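Local coordinates for protein monomethylamine methyltransferase MtmB1 (Methanosarcina barkeri, PDB 1NTH) that transfers the methyl group of monomethylamine to the corrinoid cofactor of its partner protein MtmC, a step in methanogenesis from methylamine, at residues I301-T306 with N415-P420. Numbering follows the deposited sequence.
Sequences IRWGST and NYASAP
Trp303 and Tyr416 show how a single indole can bring together two loops distant in sequence. CB of Tyr416 sits squarely over the six-membered ring of Trp303, 3.5 Å from its centroid and 12° off the ring normal, a CH-pi contact. The CD1-CE1 side of the phenol slants over the pyrrole half, the rest of the ring tilting away: CD1 of Tyr416 comes to 3.3 Å from NE1 of Trp303, and the ring planes, inclined at 44°, make an oblique aromatic pair. Toward the far end, CB of Ala417 closes in on CZ3 of Trp303 at 4.1 Å. The CB of each aromatic residue points at the other loop, and CG anti to the carbonyl carbon (chi1 -53° for Trp303) turns the two side chains to cross at about a right angle.

The other face of the indole is met near its rim by CD of the extended Arg302, whose guanidinium presents a face to CH2 of Trp303, 3.4 Å from its plane. His300 also meets the tryptophan ring. A type I turn from Tyr416 to Ala419 shapes the second loop, while Thr308 and Met344 pack on the tyrosine. Within the TIM barrel, the loop between strand 293-300 and helix 309-325 thus meets the one following helix 398-410. Cohesion probably comes from dispersion and CH-pi attraction and would then depend on close fit rather than on donor-acceptor alignment.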
loop_
_atom_site.group_PDB
_atom_site.type_symbol
_atom_site.label_atom_id
_atom_site.label_comp_id
_atom_site.label_asym_id
_atom_site.label_seq_id
_atom_site.Cartn_x
_atom_site.Cartn_y
_atom_site.Cartn_z
ATOM N N ILE A 301 -38.280 -13.459 -25.365
ATOM C CA ILE A 301 -38.072 -14.885 -25.587
ATOM C C ILE A 301 -37.759 -15.246 -27.038
ATOM O O ILE A 301 -36.983 -16.168 -27.297
ATOM C CB ILE A 301 -39.293 -15.711 -25.117
ATOM C CG1 ILE A 301 -38.947 -17.203 -25.147
ATOM C CG2 ILE A 301 -40.501 -15.420 -26.001
ATOM C CD1 ILE A 301 -39.969 -18.085 -24.470
ATOM N N ARG A 302 -38.342 -14.518 -27.984
ATOM C CA ARG A 302 -38.102 -14.810 -29.393
ATOM C C ARG A 302 -36.945 -14.035 -30.011
ATOM O O ARG A 302 -36.060 -14.618 -30.634
ATOM C CB ARG A 302 -39.362 -14.533 -30.215
ATOM C CG ARG A 302 -39.192 -14.836 -31.699
ATOM C CD ARG A 302 -40.418 -14.438 -32.505
ATOM N NE ARG A 302 -40.265 -14.785 -33.916
ATOM C CZ ARG A 302 -41.166 -14.520 -34.857
ATOM N NH1 ARG A 302 -42.296 -13.899 -34.545
ATOM N NH2 ARG A 302 -40.937 -14.877 -36.114
ATOM N N TRP A 303 -36.953 -12.720 -29.831
ATOM C CA TRP A 303 -35.932 -11.866 -30.418
ATOM C C TRP A 303 -34.601 -11.825 -29.672
ATOM O O TRP A 303 -33.573 -11.488 -30.257
ATOM C CB TRP A 303 -36.494 -10.454 -30.575
ATOM C CG TRP A 303 -37.801 -10.430 -31.324
ATOM C CD1 TRP A 303 -38.981 -9.893 -30.895
ATOM C CD2 TRP A 303 -38.052 -10.958 -32.633
ATOM N NE1 TRP A 303 -39.951 -10.051 -31.857
ATOM C CE2 TRP A 303 -39.408 -10.700 -32.936
ATOM C CE3 TRP A 303 -37.261 -11.620 -33.583
ATOM C CZ2 TRP A 303 -39.995 -11.084 -34.147
ATOM C CZ3 TRP A 303 -37.845 -12.003 -34.792
ATOM C CH2 TRP A 303 -39.199 -11.731 -35.061
ATOM N N GLY A 304 -34.621 -12.166 -28.388
ATOM C CA GLY A 304 -33.395 -12.162 -27.607
ATOM C C GLY A 304 -32.804 -10.775 -27.411
ATOM O O GLY A 304 -31.601 -10.633 -27.184
ATOM N N SER A 305 -33.652 -9.755 -27.498
ATOM C CA SER A 305 -33.222 -8.370 -27.326
ATOM C C SER A 305 -33.855 -7.741 -26.090
ATOM O O SER A 305 -34.922 -8.159 -25.639
ATOM C CB SER A 305 -33.593 -7.538 -28.555
ATOM O OG SER A 305 -33.343 -6.160 -28.329
ATOM N N THR A 306 -33.192 -6.721 -25.555
ATOM C CA THR A 306 -33.673 -6.020 -24.373
ATOM C C THR A 306 -34.405 -4.726 -24.735
ATOM O O THR A 306 -34.911 -4.032 -23.854
ATOM C CB THR A 306 -32.503 -5.642 -23.447
ATOM O OG1 THR A 306 -31.528 -4.918 -24.207
ATOM C CG2 THR A 306 -31.863 -6.885 -22.845
ATOM N N ASN A 415 -38.818 -4.874 -37.880
ATOM C CA ASN A 415 -37.647 -5.385 -38.586
ATOM C C ASN A 415 -36.747 -6.304 -37.761
ATOM O O ASN A 415 -35.586 -6.506 -38.115
ATOM C CB ASN A 415 -36.819 -4.206 -39.097
ATOM C CG ASN A 415 -37.639 -3.236 -39.924
ATOM O OD1 ASN A 415 -37.291 -2.061 -40.046
ATOM N ND2 ASN A 415 -38.728 -3.724 -40.506
ATOM N N TYR A 416 -37.269 -6.864 -36.675
ATOM C CA TYR A 416 -36.466 -7.746 -35.830
ATOM C C TYR A 416 -35.900 -8.934 -36.605
ATOM O O TYR A 416 -34.719 -9.259 -36.480
ATOM C CB TYR A 416 -37.298 -8.249 -34.648
ATOM C CG TYR A 416 -37.671 -7.168 -33.657
ATOM C CD1 TYR A 416 -38.939 -7.139 -33.077
ATOM C CD2 TYR A 416 -36.762 -6.169 -33.301
ATOM C CE1 TYR A 416 -39.297 -6.143 -32.170
ATOM C CE2 TYR A 416 -37.110 -5.167 -32.394
ATOM C CZ TYR A 416 -38.379 -5.161 -31.835
ATOM O OH TYR A 416 -38.742 -4.169 -30.953
ATOM N N ALA A 417 -36.742 -9.575 -37.408
ATOM C CA ALA A 417 -36.319 -10.731 -38.189
ATOM C C ALA A 417 -35.284 -10.381 -39.252
ATOM O O ALA A 417 -34.498 -11.236 -39.662
ATOM C CB ALA A 417 -37.533 -11.388 -38.841
ATOM N N SER A 418 -35.277 -9.129 -39.696
ATOM C CA SER A 418 -34.337 -8.701 -40.723
ATOM C C SER A 418 -33.305 -7.695 -40.217
ATOM O O SER A 418 -32.744 -6.929 -40.998
ATOM C CB SER A 418 -35.095 -8.106 -41.912
ATOM O OG SER A 418 -35.849 -6.968 -41.525
ATOM N N ALA A 419 -33.054 -7.700 -38.913
ATOM C CA ALA A 419 -32.082 -6.781 -38.332
ATOM C C ALA A 419 -30.731 -6.963 -39.019
ATOM O O ALA A 419 -30.244 -8.083 -39.157
ATOM C CB ALA A 419 -31.947 -7.039 -36.836
ATOM N N PRO A 420 -30.109 -5.857 -39.461
ATOM C CA PRO A 420 -28.807 -5.916 -40.137
ATOM C C PRO A 420 -27.701 -6.474 -39.239
ATOM O O PRO A 420 -27.571 -6.075 -38.082
ATOM C CB PRO A 420 -28.566 -4.464 -40.544
ATOM C CG PRO A 420 -29.283 -3.692 -39.485
ATOM C CD PRO A 420 -30.568 -4.465 -39.330
#